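PDB 3SG0: extracellular ligand-binding receptor from Rhodopseudomonas palustris, which probably binds aromatic acids such as benzoylformate (phenylglyoxylate) in the periplasm and presents them for uptake, as solute-binding proteins of the leucine-binding family do. Local coordinates for residues A26-G31 with G59-T64; D143-E148 with R370-I375; E148-Y153 with G264-G269. All blocks are in the same frame, centred on the assembly; numbering follows the deposited sequence.

In the fold
Contact 1 comes first along the chain and lies on the far side of the molecule's centre from the other two, its centre about 35 Å from that of contact 2 and about 40 Å from that of contact 3. It joins two parallel strands of a six-stranded mixed sheet. Contacts 2 and 3, with centres about 7 Å apart, share helix 143-156 and overlap at Glu148: contact 2 sets the helix start against the 3-10 turn and loop leading into strand 373-378, contact 3 the next turn against strand 266-269, its neighbour in a three-stranded antiparallel sheet. In sequence contact 2 brackets contact 3. The separation is consistent with the two lobes of a periplasmic binding protein, which hold the ligand between them.

Contact 1 (A26-G31 with G59-T64); sequences AEIKIG and GGEKVT
Glu27 and Thr64 meet through a short hydrogen bond, Thr64 OG1 giving its proton to Glu27 OE1 at 2.7 Å, on the lone pair facing away from the other carboxylate oxygen. Two torsions bring the acid there: chi1 of 74° sets Glu27 CG between its own N and carbonyl carbon, and a bend at chi2 turns the carboxylate over the neighbouring strand. On the way Glu27 CB passes 3.3 Å from Lys62 O. In the Lys62 conformer described, its CE lies 3.9 Å from Glu27 CG, but the two charges stay beyond salt-bridge distance. An alanine in place of Glu27 is likely to leave the Thr64 hydroxyl without this acceptor and free to turn.

Ile28 supplies the backbone link: its N bonds to Lys62 O, while its O accepts from Thr64 N at 2.9 Å with a nearly straight N-H...O angle of 166°. Ile30 N then bonds to Thr64 O. This ladder, with strand directions 22° apart, is that of neighbouring parallel strands; the connection runs through helix 41-50 and the short antiparallel strand 57-58, a variant of the beta-alpha-beta connection in the alpha/beta sheet of a periplasmic binding protein.

Thr64 and Lys29 occupy one sheet face. On the other, Ile28 CB lies 4.1 Å from Val63 CG2, and its tip CD1 reaches Glu61 CB at 3.7 Å, the two side chains crossing at about a right angle. Helix 306-328 lies against this face, Ile322 touching Ile28. Beyond the ladder a water donates to both Ala26 O and Glu61 OE1, bridging the lead-in to the first strand and the start of the second.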
# COMPACT_ATOMS: atom_id res chain seq x y z
N ALA A 26 -28.44 11.63 -10.15
CA ALA A 26 -27.01 11.69 -9.88
C ALA A 26 -26.25 10.67 -10.72
O ALA A 26 -26.71 9.55 -10.93
CB ALA A 26 -26.72 11.47 -8.40
N GLU A 27 -25.08 11.08 -11.22
CA GLU A 27 -24.16 10.17 -11.87
C GLU A 27 -23.45 9.39 -10.77
O GLU A 27 -23.72 9.62 -9.60
CB GLU A 27 -23.14 10.95 -12.71
CG GLU A 27 -22.05 11.67 -11.91
CD GLU A 27 -22.43 13.08 -11.49
OE1 GLU A 27 -21.51 13.91 -11.32
OE2 GLU A 27 -23.63 13.36 -11.31
N ILE A 28 -22.55 8.49 -11.14
CA ILE A 28 -21.75 7.78 -10.14
C ILE A 28 -20.69 8.74 -9.61
O ILE A 28 -20.04 9.45 -10.38
CB ILE A 28 -21.11 6.53 -10.73
CG1 ILE A 28 -22.19 5.54 -11.16
CG2 ILE A 28 -20.17 5.89 -9.72
CD1 ILE A 28 -21.68 4.36 -11.96
N LYS A 29 -20.51 8.77 -8.29
CA LYS A 29 -19.55 9.69 -7.67
C LYS A 29 -18.59 8.93 -6.79
O LYS A 29 -18.99 8.10 -5.97
CB LYS A 29 -20.28 10.73 -6.84
CG LYS A 29 -21.19 11.64 -7.65
CD LYS A 29 -21.87 12.64 -6.74
CE LYS A 29 -22.66 13.67 -7.52
NZ LYS A 29 -23.13 14.77 -6.64
N ILE A 30 -17.30 9.19 -6.99
CA ILE A 30 -16.25 8.49 -6.26
C ILE A 30 -15.44 9.54 -5.51
O ILE A 30 -14.93 10.49 -6.13
CB ILE A 30 -15.30 7.75 -7.22
CG1 ILE A 30 -16.07 6.81 -8.15
CG2 ILE A 30 -14.20 7.03 -6.46
CD1 ILE A 30 -16.71 5.63 -7.48
N GLY A 31 -15.33 9.41 -4.20
CA GLY A 31 -14.52 10.33 -3.40
C GLY A 31 -13.18 9.72 -3.08
O GLY A 31 -13.11 8.53 -2.79
N GLY A 59 -20.52 1.18 -16.93
CA GLY A 59 -21.86 0.61 -16.98
C GLY A 59 -22.87 1.53 -17.64
O GLY A 59 -24.07 1.44 -17.37
N GLY A 60 -22.39 2.41 -18.51
CA GLY A 60 -23.24 3.35 -19.21
C GLY A 60 -23.53 4.63 -18.44
O GLY A 60 -24.25 5.51 -18.92
N GLU A 61 -22.95 4.75 -17.25
CA GLU A 61 -23.16 5.92 -16.41
C GLU A 61 -21.90 6.76 -16.34
O GLU A 61 -20.79 6.23 -16.29
CB GLU A 61 -23.54 5.50 -14.99
CG GLU A 61 -24.86 4.78 -14.87
CD GLU A 61 -26.05 5.70 -15.03
OE1 GLU A 61 -25.95 6.88 -14.60
OE2 GLU A 61 -27.07 5.26 -15.59
N LYS A 62 -22.07 8.08 -16.31
CA LYS A 62 -20.95 8.97 -16.08
C LYS A 62 -20.41 8.77 -14.66
O LYS A 62 -21.17 8.49 -13.74
CB LYS A 62 -21.36 10.43 -16.27
CG LYS A 62 -20.20 11.41 -16.14
CD LYS A 62 -20.62 12.85 -16.43
CE LYS A 62 -21.43 13.45 -15.29
NZ LYS A 62 -21.61 14.91 -15.46
N VAL A 63 -19.10 8.91 -14.52
CA VAL A 63 -18.45 8.81 -13.22
C VAL A 63 -17.68 10.10 -12.98
O VAL A 63 -16.93 10.55 -13.85
CB VAL A 63 -17.46 7.63 -13.18
CG1 VAL A 63 -16.81 7.51 -11.80
CG2 VAL A 63 -18.16 6.33 -13.56
N THR A 64 -17.89 10.71 -11.82
CA THR A 64 -17.19 11.91 -11.42
C THR A 64 -16.34 11.61 -10.19
O THR A 64 -16.82 10.98 -9.24
CB THR A 64 -18.18 13.02 -11.07
OG1 THR A 64 -19.00 13.30 -12.21
CG2 THR A 64 -17.45 14.29 -10.64
O HOH W 1 -27.64 8.52 -13.30

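Contact 2 (D143-E148 with R370-I375); sequences DDIMAE and RSAFLI
Ser371 OG, in the conformer described of the two modelled, is hydrogen-bonded to Asp368 O just upstream in the chain, while from helix 143-156 two apolar groups come up to it: Ile145 CG2 at 3.9 Å and the methyl CE of Met146 at 4.0 Å. A chi1 of 74°, with the hydroxyl between the backbone N and carbonyl carbon of its own residue, puts OG where it can meet both the Asp368 carbonyl and these two helix groups.

Met146, present as selenomethionine, reaches across to the turn. Its chain is bent at chi2 (-63°) and extended again at chi3 (166°), so that a side chain whose root does not face the turn still ends against it. Met146 SE rests 3.8 Å from Ala372 CB, and Met146 CE goes further, to 3.4 Å from Ser371 O. No hydrogen bond crosses between the segments; with 178 Å² buried in all, this is a small packing contact.

It joins the first turns of helix 143-156 to the 3-10 turn that leads into strand 373-378, the central strand of a three-stranded antiparallel sheet in this periplasmic binding protein. Ile145 CG2 also approaches Ala372 CB, at 4.3 Å, so the alanine methyl has neighbours from two successive helix residues.

The ligand is close: the side chain of Met146 is about 8 Å from the bound benzoyl-formic acid (phenylglyoxylate), and about 7 Å from that of Ala121, one of its binding residues.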
# COMPACT_ATOMS: atom_id res chain seq x y z
N ASP A 143 0.39 -6.50 5.26
CA ASP A 143 1.79 -6.51 5.63
C ASP A 143 2.23 -7.79 6.31
O ASP A 143 3.41 -8.14 6.23
CB ASP A 143 2.13 -5.32 6.53
CG ASP A 143 2.19 -4.02 5.76
OD1 ASP A 143 2.76 -4.03 4.64
OD2 ASP A 143 1.66 -3.01 6.27
N ASP A 144 1.34 -8.50 6.99
CA ASP A 144 1.76 -9.74 7.62
C ASP A 144 2.22 -10.78 6.60
O ASP A 144 3.16 -11.55 6.88
CB ASP A 144 0.72 -10.29 8.63
CG ASP A 144 -0.64 -10.56 8.02
OD1 ASP A 144 -0.99 -10.01 6.97
OD2 ASP A 144 -1.41 -11.33 8.65
N ILE A 145 1.60 -10.80 5.43
CA ILE A 145 2.03 -11.69 4.35
C ILE A 145 3.45 -11.35 3.93
O ILE A 145 4.30 -12.23 3.76
CB ILE A 145 1.09 -11.55 3.13
CG1 ILE A 145 -0.33 -11.97 3.49
CG2 ILE A 145 1.62 -12.36 1.95
CD1 ILE A 145 -1.37 -11.58 2.44
N MSE A 146 3.71 -10.06 3.75
CA MSE A 146 5.03 -9.61 3.33
C MSE A 146 6.07 -9.85 4.41
O MSE A 146 7.20 -10.25 4.12
CB MSE A 146 4.98 -8.13 2.94
CG MSE A 146 4.04 -7.86 1.76
SE MSE A 146 4.62 -8.76 0.12
CE MSE A 146 3.03 -8.59 -0.97
N ALA A 147 5.71 -9.59 5.67
CA ALA A 147 6.62 -9.78 6.79
C ALA A 147 7.01 -11.25 6.92
O ALA A 147 8.17 -11.57 7.19
CB ALA A 147 6.00 -9.27 8.07
N GLU A 148 6.06 -12.15 6.73
CA GLU A 148 6.37 -13.57 6.78
C GLU A 148 7.34 -13.95 5.67
O GLU A 148 8.30 -14.69 5.90
CB GLU A 148 5.10 -14.42 6.70
CG GLU A 148 4.19 -14.32 7.92
CD GLU A 148 4.76 -14.98 9.16
OE1 GLU A 148 5.83 -15.63 9.06
OE2 GLU A 148 4.15 -14.85 10.24
N ARG A 370 1.31 -16.34 -2.27
CA ARG A 370 1.64 -16.29 -3.69
C ARG A 370 1.80 -14.87 -4.19
O ARG A 370 2.35 -14.65 -5.27
CB ARG A 370 0.61 -17.05 -4.51
CG ARG A 370 0.60 -18.53 -4.12
CD ARG A 370 -0.49 -19.34 -4.77
NE ARG A 370 -0.55 -20.67 -4.17
CZ ARG A 370 -1.45 -21.59 -4.47
NH1 ARG A 370 -2.38 -21.34 -5.39
NH2 ARG A 370 -1.43 -22.77 -3.86
N SER A 371 1.33 -13.90 -3.41
CA SER A 371 1.39 -12.48 -3.74
C SER A 371 2.70 -11.82 -3.33
O SER A 371 2.94 -10.67 -3.66
CB SER A 371 0.24 -11.72 -3.04
OG SER A 371 0.47 -11.55 -1.64
N ALA A 372 3.52 -12.53 -2.55
CA ALA A 372 4.76 -11.95 -2.04
C ALA A 372 5.89 -12.24 -3.01
O ALA A 372 6.27 -13.40 -3.21
CB ALA A 372 5.09 -12.48 -0.65
N PHE A 373 6.43 -11.20 -3.62
CA PHE A 373 7.59 -11.32 -4.51
C PHE A 373 8.79 -10.64 -3.88
O PHE A 373 8.70 -9.50 -3.41
CB PHE A 373 7.29 -10.69 -5.87
CG PHE A 373 6.22 -11.40 -6.64
CD1 PHE A 373 6.54 -12.43 -7.51
CD2 PHE A 373 4.89 -11.07 -6.48
CE1 PHE A 373 5.55 -13.11 -8.21
CE2 PHE A 373 3.90 -11.74 -7.18
CZ PHE A 373 4.23 -12.75 -8.05
N LEU A 374 9.92 -11.32 -3.83
CA LEU A 374 11.14 -10.72 -3.31
C LEU A 374 11.75 -9.81 -4.35
O LEU A 374 12.06 -10.25 -5.46
CB LEU A 374 12.13 -11.79 -2.85
CG LEU A 374 11.73 -12.53 -1.57
CD1 LEU A 374 12.64 -13.72 -1.33
CD2 LEU A 374 11.78 -11.59 -0.37
N ILE A 375 11.90 -8.54 -3.98
CA ILE A 375 12.39 -7.50 -4.86
C ILE A 375 13.75 -7.03 -4.36
O ILE A 375 13.96 -6.89 -3.15
CB ILE A 375 11.43 -6.28 -4.87
CG1 ILE A 375 9.98 -6.72 -5.14
CG2 ILE A 375 11.90 -5.23 -5.87
CD1 ILE A 375 9.76 -7.43 -6.47

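Contact 3 (E148-Y153 with G264-G269); sequences EAIGKY and GAIFAG
Ile150 leans from helix 143-156 onto strand 266-269, beginning with its CB 4.1 Å from Ala268 CB. From there CG1 runs anti to the backbone N (chi1 -164°), carrying the chain along the strand from Ala268 toward Ile266, and chi2 turns the terminal methyl onto the backbone. That methyl, Ile150 CD1, sits among three neighbours: Ile266 CG2 at 3.9 Å, and Phe267 CA and Ala268 N at 4.0 Å each. One tip thus packs against both a branched side chain and the main chain that joins it to the next inward-facing residue, while Phe267 itself turns its CB away from the helix.

Small residues let the backbones approach next to it. Ala149 CB and Ala268 CB meet at 4.2 Å, and the alpha carbons of Ile150 and Ala268 are the nearest pair, 5.5 Å apart. One helix turn on from Ala149, Tyr153 reaches to Ile266: its OH lies 3.7 Å from Ile266 CD1 and the ring atom CE2 is also in contact with that methyl, the two side chains crossing at about a right angle. No hydrogen bond spans the segments, and the contact is mainly packing of apolar groups.

Leu374 of the adjoining strand 373-378 touches both Ile150 and Tyr153, and Tyr244 of strand 242-244 meets Ile150, Tyr153 and Ile266. The helix axis passes 7.6 Å from that of the strand with their directions 145° apart, which marks a helix laid roughly antiparallel on the outermost strand of the three-stranded antiparallel sheet, next to the end of strand 242-244, part of the helix-on-sheet packing of the periplasmic binding protein fold.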
# COMPACT_ATOMS: atom_id res chain seq x y z
N GLU A 148 6.06 -12.15 6.73
CA GLU A 148 6.37 -13.57 6.78
C GLU A 148 7.34 -13.95 5.67
O GLU A 148 8.30 -14.69 5.90
CB GLU A 148 5.10 -14.42 6.70
CG GLU A 148 4.19 -14.32 7.92
CD GLU A 148 4.76 -14.98 9.16
OE1 GLU A 148 5.83 -15.63 9.06
OE2 GLU A 148 4.15 -14.85 10.24
N ALA A 149 7.11 -13.44 4.47
CA ALA A 149 7.96 -13.77 3.33
C ALA A 149 9.39 -13.23 3.48
O ALA A 149 10.36 -13.93 3.20
CB ALA A 149 7.33 -13.27 2.04
N ILE A 150 9.52 -11.99 3.92
CA ILE A 150 10.85 -11.42 4.09
C ILE A 150 11.58 -12.08 5.27
O ILE A 150 12.79 -12.30 5.20
CB ILE A 150 10.82 -9.86 4.20
CG1 ILE A 150 12.22 -9.28 3.98
CG2 ILE A 150 10.22 -9.40 5.53
CD1 ILE A 150 12.79 -9.54 2.60
N GLY A 151 10.84 -12.42 6.32
CA GLY A 151 11.43 -13.14 7.45
C GLY A 151 12.04 -14.47 7.03
O GLY A 151 13.15 -14.82 7.44
N LYS A 152 11.31 -15.21 6.20
CA LYS A 152 11.80 -16.48 5.68
C LYS A 152 13.06 -16.28 4.85
O LYS A 152 14.01 -17.05 4.97
CB LYS A 152 10.72 -17.16 4.85
CG LYS A 152 9.59 -17.76 5.67
CD LYS A 152 8.66 -18.57 4.77
CE LYS A 152 7.63 -19.34 5.58
NZ LYS A 152 6.56 -18.46 6.10
N TYR A 153 13.07 -15.25 4.01
CA TYR A 153 14.25 -14.98 3.21
C TYR A 153 15.45 -14.65 4.08
O TYR A 153 16.54 -15.18 3.89
CB TYR A 153 14.01 -13.85 2.20
CG TYR A 153 15.25 -13.56 1.40
CD1 TYR A 153 15.60 -14.38 0.33
CD2 TYR A 153 16.09 -12.51 1.73
CE1 TYR A 153 16.74 -14.14 -0.40
CE2 TYR A 153 17.25 -12.27 1.00
CZ TYR A 153 17.56 -13.09 -0.07
OH TYR A 153 18.70 -12.87 -0.80
N GLY A 264 21.10 -2.76 -3.48
CA GLY A 264 21.11 -4.04 -2.81
C GLY A 264 20.01 -4.24 -1.79
O GLY A 264 19.86 -5.35 -1.27
N ALA A 265 19.23 -3.21 -1.49
CA ALA A 265 18.11 -3.38 -0.57
C ALA A 265 17.16 -4.44 -1.11
O ALA A 265 16.92 -4.51 -2.32
CB ALA A 265 17.36 -2.07 -0.38
N ILE A 266 16.62 -5.26 -0.22
CA ILE A 266 15.67 -6.30 -0.58
C ILE A 266 14.42 -6.12 0.26
O ILE A 266 14.50 -5.77 1.45
CB ILE A 266 16.28 -7.71 -0.36
CG1 ILE A 266 17.38 -7.96 -1.40
CG2 ILE A 266 15.20 -8.79 -0.43
CD1 ILE A 266 18.26 -9.16 -1.10
N PHE A 267 13.26 -6.34 -0.35
CA PHE A 267 11.99 -6.28 0.37
C PHE A 267 11.00 -7.25 -0.26
O PHE A 267 11.17 -7.64 -1.43
CB PHE A 267 11.40 -4.86 0.40
CG PHE A 267 11.10 -4.27 -0.97
CD1 PHE A 267 9.84 -4.36 -1.53
CD2 PHE A 267 12.09 -3.60 -1.67
CE1 PHE A 267 9.57 -3.79 -2.77
CE2 PHE A 267 11.83 -3.03 -2.91
CZ PHE A 267 10.57 -3.12 -3.45
N ALA A 268 9.99 -7.65 0.50
CA ALA A 268 8.89 -8.41 -0.07
C ALA A 268 7.85 -7.42 -0.58
O ALA A 268 7.41 -6.52 0.16
CB ALA A 268 8.29 -9.33 0.99
N GLY A 269 7.45 -7.57 -1.83
CA GLY A 269 6.50 -6.66 -2.44
C GLY A 269 5.64 -7.30 -3.50
O GLY A 269 5.43 -8.51 -3.55